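Local coordinates for adhesion and penetration protein autotransporter (Haemophilus influenzae, PDB 3SYJ) that promotes bacterial adherence to and invasion of host cells, mediates self-association in aggregation, and is probably a serine protease, at residues Thr3-Asp8 / Glu607-Pro612; Asp8-Arg13 / Ile616-Asp621; Tyr175-Ala180 / Asn599-Arg604. All blocks are in the same frame, centred on the assembly; numbering follows the deposited sequence.

How the contacts relate
The three contacts join the N-terminal peptidase S6 domain to one excursion of the beta-helix, the loop and short helix between strands 586-593 and 622-629. Their centres are close: contacts 1 and 2 lie about 11 Å apart, contacts 1 and 3 about 11 Å, and contacts 2 and 3 about 13 Å. Along the chain the protease segments come first, 3-8, 8-13 and 175-180, and the solenoid segments follow, 599-604, 607-612 and 616-621. Contacts 1 and 2 share D8, and their segments alternate. Contacts 1 and 3 both use helix 603-609. Together they seat the excursion against helix 9-17 and nearby strands, so two parts of the passenger domain far apart in sequence form one interface.

Contact 1. Residues Thr3-Asp8 / Glu607-Pro612; sequences TYFGID and EMEGIP
The carboxylate of E609 reaches across to the type I turn Y4-I7 and to D8 beyond it. Its OE1 has two partners. K34 NZ makes a salt bridge, and a water, 2.8 Å from OE1, joins it to the carbonyl O of I7. The other oxygen, OE2, accepts a hydrogen bond from the backbone N of Y9, just after D8. OE2 also lies 3.3 Å from D8 CA. The D8 carboxylate stands nearly perpendicular to that of E609, with OD1 3.8 Å from OE2. The like charges are probably eased by K34 and by a second water, which joins D8 OD1 to the carbonyl O of E609. With CG anti to the backbone N (chi1 -174°), the F5 ring extends toward the helix. There M608 CE sits over one face, 4.0 Å from the ring centroid, in a CH-pi contact; SD lies obliquely beside the ring in a Met-aromatic contact. G610, with positive phi, is the C-prime residue of a Schellman motif that ends helix 603-609. The contact thus sets the end of this solenoid helix against the turn between strand 2-4 and helix 9-17, with W161 of strand 159-162 packed alongside.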
loop_
_atom_site.group_PDB
_atom_site.type_symbol
_atom_site.label_atom_id
_atom_site.label_comp_id
_atom_site.label_asym_id
_atom_site.label_seq_id
_atom_site.Cartn_x
_atom_site.Cartn_y
_atom_site.Cartn_z
ATOM N N THR A 3 -7.508 55.716 -35.596
ATOM C CA THR A 3 -8.005 55.021 -34.425
ATOM C C THR A 3 -8.526 56.021 -33.386
ATOM O O THR A 3 -8.343 57.235 -33.523
ATOM C CB THR A 3 -6.903 54.143 -33.791
ATOM O OG1 THR A 3 -5.853 54.972 -33.275
ATOM C CG2 THR A 3 -6.326 53.175 -34.825
ATOM N N TYR A 4 -9.170 55.493 -32.351
ATOM C CA TYR A 4 -9.720 56.286 -31.263
ATOM C C TYR A 4 -8.764 56.292 -30.071
ATOM O O TYR A 4 -8.528 55.257 -29.442
ATOM C CB TYR A 4 -11.079 55.710 -30.860
ATOM C CG TYR A 4 -11.750 56.384 -29.690
ATOM C CD1 TYR A 4 -11.629 57.755 -29.480
ATOM C CD2 TYR A 4 -12.537 55.653 -28.808
ATOM C CE1 TYR A 4 -12.252 58.371 -28.405
ATOM C CE2 TYR A 4 -13.164 56.258 -27.733
ATOM C CZ TYR A 4 -13.021 57.619 -27.537
ATOM O OH TYR A 4 -13.651 58.221 -26.472
ATOM N N PHE A 5 -8.217 57.466 -29.766
ATOM C CA PHE A 5 -7.273 57.630 -28.664
ATOM C C PHE A 5 -7.885 57.292 -27.302
ATOM O O PHE A 5 -7.163 57.108 -26.319
ATOM C CB PHE A 5 -6.697 59.053 -28.654
ATOM C CG PHE A 5 -5.614 59.264 -27.629
ATOM C CD1 PHE A 5 -4.387 58.637 -27.764
ATOM C CD2 PHE A 5 -5.826 60.086 -26.530
ATOM C CE1 PHE A 5 -3.384 58.822 -26.826
ATOM C CE2 PHE A 5 -4.830 60.280 -25.588
ATOM C CZ PHE A 5 -3.606 59.648 -25.736
ATOM N N GLY A 6 -9.209 57.195 -27.251
ATOM C CA GLY A 6 -9.897 56.784 -26.038
ATOM C C GLY A 6 -9.781 55.295 -25.739
ATOM O O GLY A 6 -10.194 54.828 -24.673
ATOM N N ILE A 7 -9.222 54.550 -26.692
ATOM C CA ILE A 7 -8.992 53.115 -26.542
ATOM C C ILE A 7 -7.511 52.818 -26.792
ATOM O O ILE A 7 -6.906 53.409 -27.695
ATOM C CB ILE A 7 -9.870 52.320 -27.528
ATOM C CG1 ILE A 7 -11.335 52.381 -27.098
ATOM C CG2 ILE A 7 -9.410 50.869 -27.642
ATOM C CD1 ILE A 7 -12.294 51.944 -28.175
ATOM N N ASP A 8 -6.926 51.932 -25.980
ATOM C CA ASP A 8 -5.517 51.555 -26.130
ATOM C C ASP A 8 -5.191 51.270 -27.580
ATOM O O ASP A 8 -5.902 50.518 -28.246
ATOM C CB ASP A 8 -5.190 50.303 -25.322
ATOM C CG ASP A 8 -5.120 50.568 -23.840
ATOM O OD1 ASP A 8 -4.943 51.737 -23.444
ATOM O OD2 ASP A 8 -5.238 49.601 -23.067
ATOM N N GLU A 607 5.052 57.898 -25.246
ATOM C CA GLU A 607 4.848 58.492 -23.924
ATOM C C GLU A 607 3.399 58.925 -23.725
ATOM O O GLU A 607 2.835 58.764 -22.645
ATOM C CB GLU A 607 5.784 59.676 -23.716
ATOM C CG GLU A 607 7.175 59.284 -23.265
ATOM C CD GLU A 607 8.220 60.308 -23.668
ATOM O OE1 GLU A 607 7.899 61.517 -23.664
ATOM O OE2 GLU A 607 9.360 59.901 -23.991
ATOM N N MET A 608 2.804 59.467 -24.779
ATOM C CA MET A 608 1.413 59.875 -24.760
ATOM C C MET A 608 0.508 58.667 -24.551
ATOM O O MET A 608 -0.423 58.699 -23.741
ATOM C CB MET A 608 1.069 60.597 -26.063
ATOM C CG MET A 608 -0.326 61.174 -26.098
ATOM S SD MET A 608 -0.513 62.615 -27.168
ATOM C CE MET A 608 -2.298 62.706 -27.145
ATOM N N GLU A 609 0.794 57.593 -25.277
ATOM C CA GLU A 609 0.026 56.365 -25.151
ATOM C C GLU A 609 0.334 55.632 -23.840
ATOM O O GLU A 609 -0.487 54.862 -23.344
ATOM C CB GLU A 609 0.265 55.461 -26.369
ATOM C CG GLU A 609 -0.494 54.143 -26.354
ATOM C CD GLU A 609 -2.004 54.305 -26.365
ATOM O OE1 GLU A 609 -2.502 55.411 -26.659
ATOM O OE2 GLU A 609 -2.697 53.311 -26.086
ATOM N N GLY A 610 1.508 55.880 -23.272
ATOM C CA GLY A 610 1.895 55.227 -22.032
ATOM C C GLY A 610 2.420 53.800 -22.180
ATOM O O GLY A 610 2.256 52.977 -21.274
ATOM N N ILE A 611 3.059 53.507 -23.310
ATOM C CA ILE A 611 3.632 52.185 -23.567
ATOM C C ILE A 611 5.102 52.305 -23.966
ATOM O O ILE A 611 5.500 53.308 -24.560
ATOM C CB ILE A 611 2.894 51.492 -24.712
ATOM C CG1 ILE A 611 2.927 52.387 -25.950
ATOM C CG2 ILE A 611 1.465 51.178 -24.309
ATOM C CD1 ILE A 611 2.289 51.784 -27.170
ATOM N N PRO A 612 5.911 51.270 -23.672
ATOM C CA PRO A 612 7.340 51.294 -24.016
ATOM C C PRO A 612 7.540 51.300 -25.523
ATOM O O PRO A 612 6.673 50.842 -26.261
ATOM C CB PRO A 612 7.864 49.957 -23.471
ATOM C CG PRO A 612 6.772 49.397 -22.623
ATOM C CD PRO A 612 5.498 49.958 -23.154
HETATM O O HOH W 1 -4.807 55.043 -28.162
HETATM O O HOH W 2 -2.526 52.844 -23.142
#

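Contact 2. Residues Asp8-Arg13 / Ile616-Asp621; sequences DYQYYR and IVWDHD
The W618 indole is met obliquely by Q10 CG, 4.0 Å from CZ2, while the Q10 amide, its plane turned 80° from the indole, lies against I616. The site joins helix 9-17 of the peptidase S6 domain to the irregular loop that leads back into strand 622-629 of the beta-helix. The H596 ring also meets the indole, with the planes at about 35°. Q10 points from the helix toward this loop, and I616 and W618 point back toward the helix. The chain of Q10 bends at chi2 (66°), which turns the amide to run past I616. NE2 donates to D14 OD1, one turn further along the same helix, and to the carbonyl O of A597. These two bonds fix the rotation of the amide. They also settle which end comes nearest the isoleucine: the oxygen. I616 holds CG1 beside its own backbone N and CG2 beside its carbonyl carbon, and both branches reach the amide. The contact is small and made by van der Waals packing, in a largely buried place. Elsewhere on the loop, D619 forms a salt bridge with R643, and the D621 carboxylate bonds to T594 and H596. A type I turn from W618 to D621 closes the loop, with D621 N 3.0 Å from W618 O. Q10 OE1 rests against both branches of I616, 3.6 Å from CG1 and 3.7 Å from CG2.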
loop_
_atom_site.group_PDB
_atom_site.type_symbol
_atom_site.label_atom_id
_atom_site.label_comp_id
_atom_site.label_asym_id
_atom_site.label_seq_id
_atom_site.Cartn_x
_atom_site.Cartn_y
_atom_site.Cartn_z
ATOM N N ASP A 8 -6.926 51.932 -25.980
ATOM C CA ASP A 8 -5.517 51.555 -26.130
ATOM C C ASP A 8 -5.191 51.270 -27.580
ATOM O O ASP A 8 -5.902 50.518 -28.246
ATOM C CB ASP A 8 -5.190 50.303 -25.322
ATOM C CG ASP A 8 -5.120 50.568 -23.840
ATOM O OD1 ASP A 8 -4.943 51.737 -23.444
ATOM O OD2 ASP A 8 -5.238 49.601 -23.067
ATOM N N TYR A 9 -4.113 51.871 -28.066
ATOM C CA TYR A 9 -3.666 51.652 -29.435
ATOM C C TYR A 9 -3.368 50.175 -29.640
ATOM O O TYR A 9 -3.520 49.658 -30.743
ATOM C CB TYR A 9 -2.411 52.475 -29.721
ATOM C CG TYR A 9 -2.176 52.788 -31.183
ATOM C CD1 TYR A 9 -3.197 53.275 -31.992
ATOM C CD2 TYR A 9 -0.921 52.633 -31.745
ATOM C CE1 TYR A 9 -2.968 53.582 -33.334
ATOM C CE2 TYR A 9 -0.684 52.935 -33.078
ATOM C CZ TYR A 9 -1.703 53.406 -33.864
ATOM O OH TYR A 9 -1.443 53.693 -35.180
ATOM N N GLN A 10 -2.960 49.493 -28.570
ATOM C CA GLN A 10 -2.600 48.081 -28.665
ATOM C C GLN A 10 -3.697 47.224 -29.296
ATOM O O GLN A 10 -3.398 46.288 -30.041
ATOM C CB GLN A 10 -2.197 47.513 -27.307
ATOM C CG GLN A 10 -1.413 46.209 -27.418
ATOM C CD GLN A 10 -0.050 46.391 -28.090
ATOM O OE1 GLN A 10 0.668 47.352 -27.811
ATOM N NE2 GLN A 10 0.311 45.459 -28.970
ATOM N N TYR A 11 -4.960 47.541 -29.011
ATOM C CA TYR A 11 -6.070 46.781 -29.591
ATOM C C TYR A 11 -5.973 46.750 -31.108
ATOM O O TYR A 11 -6.074 45.707 -31.734
ATOM C CB TYR A 11 -7.418 47.387 -29.202
ATOM C CG TYR A 11 -7.908 47.011 -27.828
ATOM C CD1 TYR A 11 -8.463 45.757 -27.584
ATOM C CD2 TYR A 11 -7.846 47.920 -26.778
ATOM C CE1 TYR A 11 -8.926 45.418 -26.317
ATOM C CE2 TYR A 11 -8.304 47.596 -25.520
ATOM C CZ TYR A 11 -8.842 46.351 -25.292
ATOM O OH TYR A 11 -9.293 46.047 -24.034
ATOM N N TYR A 12 -5.773 47.913 -31.696
ATOM C CA TYR A 12 -5.738 48.024 -33.136
ATOM C C TYR A 12 -4.503 47.360 -33.732
ATOM O O TYR A 12 -4.520 46.894 -34.867
ATOM C CB TYR A 12 -5.760 49.496 -33.514
ATOM C CG TYR A 12 -6.968 50.254 -33.014
ATOM C CD1 TYR A 12 -8.164 50.251 -33.731
ATOM C CD2 TYR A 12 -6.912 50.986 -31.838
ATOM C CE1 TYR A 12 -9.271 50.959 -33.283
ATOM C CE2 TYR A 12 -8.009 51.698 -31.382
ATOM C CZ TYR A 12 -9.186 51.682 -32.106
ATOM O OH TYR A 12 -10.274 52.392 -31.646
ATOM N N ARG A 13 -3.415 47.347 -32.977
ATOM C CA ARG A 13 -2.197 46.709 -33.453
ATOM C C ARG A 13 -2.346 45.192 -33.370
ATOM O O ARG A 13 -2.054 44.487 -34.329
ATOM C CB ARG A 13 -0.987 47.178 -32.647
ATOM C CG ARG A 13 -0.606 48.642 -32.858
ATOM C CD ARG A 13 -0.175 48.929 -34.284
ATOM N NE ARG A 13 0.559 47.809 -34.859
ATOM C CZ ARG A 13 1.820 47.518 -34.571
ATOM N NH1 ARG A 13 2.466 48.291 -33.717
ATOM N NH2 ARG A 13 2.425 46.464 -35.117
ATOM N N ILE A 616 6.345 44.593 -27.199
ATOM C CA ILE A 616 5.308 44.658 -26.193
ATOM C C ILE A 616 5.143 43.309 -25.503
ATOM O O ILE A 616 4.633 42.360 -26.084
ATOM C CB ILE A 616 3.990 45.125 -26.822
ATOM C CG1 ILE A 616 4.170 46.534 -27.386
ATOM C CG2 ILE A 616 2.865 45.093 -25.805
ATOM C CD1 ILE A 616 4.650 47.537 -26.349
ATOM N N VAL A 617 5.580 43.227 -24.253
ATOM C CA VAL A 617 5.468 41.993 -23.492
ATOM C C VAL A 617 4.863 42.278 -22.123
ATOM O O VAL A 617 5.409 43.086 -21.380
ATOM C CB VAL A 617 6.846 41.369 -23.295
ATOM C CG1 VAL A 617 6.757 40.182 -22.354
ATOM C CG2 VAL A 617 7.435 40.964 -24.642
ATOM N N TRP A 618 3.740 41.632 -21.792
ATOM C CA TRP A 618 3.089 41.849 -20.492
ATOM C C TRP A 618 3.400 40.723 -19.515
ATOM O O TRP A 618 3.099 39.561 -19.782
ATOM C CB TRP A 618 1.567 42.003 -20.622
ATOM C CG TRP A 618 1.123 43.110 -21.538
ATOM C CD1 TRP A 618 1.861 44.182 -21.952
ATOM C CD2 TRP A 618 -0.175 43.265 -22.135
ATOM N NE1 TRP A 618 1.113 44.983 -22.778
ATOM C CE2 TRP A 618 -0.142 44.445 -22.908
ATOM C CE3 TRP A 618 -1.359 42.521 -22.094
ATOM C CZ2 TRP A 618 -1.244 44.896 -23.637
ATOM C CZ3 TRP A 618 -2.456 42.973 -22.820
ATOM C CH2 TRP A 618 -2.389 44.148 -23.581
ATOM N N ASP A 619 3.980 41.082 -18.376
ATOM C CA ASP A 619 4.483 40.110 -17.404
ATOM C C ASP A 619 3.379 39.261 -16.756
ATOM O O ASP A 619 3.649 38.179 -16.239
ATOM C CB ASP A 619 5.305 40.840 -16.324
ATOM C CG ASP A 619 6.435 39.990 -15.760
ATOM O OD1 ASP A 619 6.874 39.027 -16.431
ATOM O OD2 ASP A 619 6.896 40.303 -14.642
ATOM N N HIS A 620 2.143 39.757 -16.775
ATOM C CA HIS A 620 1.004 39.034 -16.207
ATOM C C HIS A 620 0.212 38.283 -17.274
ATOM O O HIS A 620 -0.774 37.611 -16.970
ATOM C CB HIS A 620 0.060 40.007 -15.507
ATOM C CG HIS A 620 -0.662 40.919 -16.450
ATOM N ND1 HIS A 620 -0.162 42.149 -16.825
ATOM C CD2 HIS A 620 -1.839 40.775 -17.106
ATOM C CE1 HIS A 620 -1.001 42.723 -17.670
ATOM N NE2 HIS A 620 -2.025 41.910 -17.858
ATOM N N ASP A 621 0.628 38.418 -18.526
ATOM C CA ASP A 621 -0.114 37.852 -19.646
ATOM C C ASP A 621 0.769 36.854 -20.399
ATOM O O ASP A 621 1.436 37.203 -21.380
ATOM C CB ASP A 621 -0.586 38.983 -20.567
ATOM C CG ASP A 621 -1.323 38.481 -21.785
ATOM O OD1 ASP A 621 -1.750 37.314 -21.786
ATOM O OD2 ASP A 621 -1.480 39.257 -22.749
#

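Contact 3. Residues Tyr175-Ala180 / Asn599-Arg604; sequences YHYLTA and NHLNKR
The backbones come nearest at Y177 and H600, whose CA atoms are 7.5 Å apart, where the loop leading into strand 179-182 faces the loop before helix 603-609. The first belongs to the peptidase S6 domain, and its strand is an outer one of an antiparallel sheet. The second is part of the excursion from the beta-helix. Y177 carries the contact. Its CG sits in the crowded position between the backbone N and the carbonyl carbon (chi1 57°), and the ring is directed toward H600. The two rings are near parallel, with planes 9° apart. They are slid well past each other, so they barely overlap, and the centroids are 5.3 Å apart. The closest approaches are between each ring and the other's CB: Y177 CD2 is 3.4 Å from H600 CB, and Y177 CB is 3.5 Å from H600 CD2. The carbonyl O of H176 lies over one face of the imidazole, 4.4 Å from H600 CE1. Further out on the tyrosine, Y177 OH lies 3.5 Å from L601 CD2; the two side chains cross at about a right angle. This OH also shares a hydrogen bond with Y9 OH on helix 9-17. V171 of strand 168-172 packs on both Y177 and L601. N599 shapes the partner loop. Its ND2 donates to S606 OG, while OD1 closes an Asx turn. N602 then caps helix 603-609 through OD1 to the backbone N of W605. In the Asx turn, L601 N lies 2.9 Å from N599 OD1 and well above the carbonyl plane.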
loop_
_atom_site.group_PDB
_atom_site.type_symbol
_atom_site.label_atom_id
_atom_site.label_comp_id
_atom_site.label_asym_id
_atom_site.label_seq_id
_atom_site.Cartn_x
_atom_site.Cartn_y
_atom_site.Cartn_z
ATOM N N TYR A 175 2.918 53.276 -44.614
ATOM C CA TYR A 175 3.750 52.111 -44.904
ATOM C C TYR A 175 4.790 51.809 -43.833
ATOM O O TYR A 175 5.840 51.271 -44.140
ATOM C CB TYR A 175 4.437 52.255 -46.265
ATOM C CG TYR A 175 3.509 52.720 -47.366
ATOM C CD1 TYR A 175 2.289 52.098 -47.580
ATOM C CD2 TYR A 175 3.854 53.778 -48.193
ATOM C CE1 TYR A 175 1.438 52.520 -48.580
ATOM C CE2 TYR A 175 3.001 54.210 -49.200
ATOM C CZ TYR A 175 1.799 53.575 -49.385
ATOM O OH TYR A 175 0.949 53.988 -50.383
ATOM N N HIS A 176 4.493 52.138 -42.582
ATOM C CA HIS A 176 5.391 51.811 -41.478
ATOM C C HIS A 176 4.927 50.540 -40.783
ATOM O O HIS A 176 5.733 49.684 -40.447
ATOM C CB HIS A 176 5.443 52.944 -40.452
ATOM C CG HIS A 176 6.267 54.120 -40.876
ATOM N ND1 HIS A 176 7.176 54.732 -40.038
ATOM C CD2 HIS A 176 6.309 54.807 -42.043
ATOM C CE1 HIS A 176 7.746 55.742 -40.672
ATOM N NE2 HIS A 176 7.239 55.807 -41.890
ATOM N N TYR A 177 3.621 50.434 -40.548
ATOM C CA TYR A 177 3.046 49.254 -39.914
ATOM C C TYR A 177 1.538 49.142 -40.174
ATOM O O TYR A 177 0.912 50.052 -40.734
ATOM C CB TYR A 177 3.339 49.243 -38.408
ATOM C CG TYR A 177 2.838 50.486 -37.693
ATOM C CD1 TYR A 177 1.510 50.594 -37.298
ATOM C CD2 TYR A 177 3.687 51.550 -37.439
ATOM C CE1 TYR A 177 1.042 51.732 -36.662
ATOM C CE2 TYR A 177 3.239 52.682 -36.809
ATOM C CZ TYR A 177 1.916 52.770 -36.422
ATOM O OH TYR A 177 1.479 53.911 -35.796
ATOM N N LEU A 178 0.965 48.012 -39.770
ATOM C CA LEU A 178 -0.445 47.740 -40.005
ATOM C C LEU A 178 -1.300 48.143 -38.814
ATOM O O LEU A 178 -0.896 47.969 -37.668
ATOM C CB LEU A 178 -0.650 46.249 -40.277
ATOM C CG LEU A 178 0.023 45.681 -41.528
ATOM C CD1 LEU A 178 0.069 44.176 -41.433
ATOM C CD2 LEU A 178 -0.695 46.131 -42.799
ATOM N N THR A 179 -2.481 48.683 -39.090
ATOM C CA THR A 179 -3.510 48.839 -38.067
ATOM C C THR A 179 -4.798 48.302 -38.646
ATOM O O THR A 179 -4.958 48.258 -39.865
ATOM C CB THR A 179 -3.734 50.303 -37.647
ATOM O OG1 THR A 179 -4.052 51.097 -38.798
ATOM C CG2 THR A 179 -2.498 50.859 -36.971
ATOM N N ALA A 180 -5.724 47.900 -37.781
ATOM C CA ALA A 180 -6.941 47.253 -38.244
ATOM C C ALA A 180 -8.035 47.293 -37.184
ATOM O O ALA A 180 -7.796 47.677 -36.048
ATOM C CB ALA A 180 -6.646 45.815 -38.649
ATOM N N ASN A 599 5.595 47.826 -30.936
ATOM C CA ASN A 599 5.313 49.261 -30.891
ATOM C C ASN A 599 6.308 50.081 -31.701
ATOM O O ASN A 599 7.442 50.298 -31.272
ATOM C CB ASN A 599 5.275 49.767 -29.447
ATOM C CG ASN A 599 5.085 51.279 -29.362
ATOM O OD1 ASN A 599 4.612 51.913 -30.306
ATOM N ND2 ASN A 599 5.461 51.859 -28.232
ATOM N N HIS A 600 5.872 50.541 -32.871
ATOM C CA HIS A 600 6.730 51.314 -33.763
ATOM C C HIS A 600 6.739 52.814 -33.444
ATOM O O HIS A 600 7.430 53.575 -34.115
ATOM C CB HIS A 600 6.294 51.143 -35.220
ATOM C CG HIS A 600 6.472 49.758 -35.761
ATOM N ND1 HIS A 600 7.627 49.348 -36.393
ATOM C CD2 HIS A 600 5.629 48.697 -35.791
ATOM C CE1 HIS A 600 7.495 48.090 -36.773
ATOM N NE2 HIS A 600 6.292 47.671 -36.420
ATOM N N LEU A 601 5.972 53.250 -32.446
ATOM C CA LEU A 601 5.850 54.687 -32.198
ATOM C C LEU A 601 7.137 55.339 -31.656
ATOM O O LEU A 601 7.913 54.713 -30.936
ATOM C CB LEU A 601 4.664 54.983 -31.272
ATOM C CG LEU A 601 3.269 54.633 -31.798
ATOM C CD1 LEU A 601 2.221 54.888 -30.739
ATOM C CD2 LEU A 601 2.963 55.421 -33.052
ATOM N N ASN A 602 7.350 56.604 -32.005
ATOM C CA ASN A 602 8.503 57.340 -31.488
ATOM C C ASN A 602 8.358 57.657 -30.004
ATOM O O ASN A 602 7.330 57.359 -29.392
ATOM C CB ASN A 602 8.751 58.628 -32.285
ATOM C CG ASN A 602 7.628 59.641 -32.131
ATOM O OD1 ASN A 602 6.865 59.605 -31.162
ATOM N ND2 ASN A 602 7.521 60.553 -33.093
ATOM N N LYS A 603 9.400 58.258 -29.442
ATOM C CA LYS A 603 9.433 58.627 -28.030
ATOM C C LYS A 603 8.163 59.348 -27.605
ATOM O O LYS A 603 7.547 59.008 -26.596
ATOM C CB LYS A 603 10.625 59.548 -27.771
ATOM C CG LYS A 603 11.807 58.907 -27.075
ATOM C CD LYS A 603 11.763 59.198 -25.585
ATOM C CE LYS A 603 13.163 59.258 -24.994
ATOM N NZ LYS A 603 13.208 60.117 -23.771
ATOM N N ARG A 604 7.780 60.343 -28.394
ATOM C CA ARG A 604 6.699 61.248 -28.037
ATOM C C ARG A 604 5.350 60.560 -27.916
ATOM O O ARG A 604 4.679 60.648 -26.888
ATOM C CB ARG A 604 6.597 62.379 -29.059
ATOM C CG ARG A 604 5.396 63.274 -28.844
ATOM C CD ARG A 604 5.262 64.267 -29.973
ATOM N NE ARG A 604 4.153 65.185 -29.753
ATOM C CZ ARG A 604 3.794 66.132 -30.613
ATOM N NH1 ARG A 604 4.459 66.279 -31.757
ATOM N NH2 ARG A 604 2.770 66.930 -30.336
#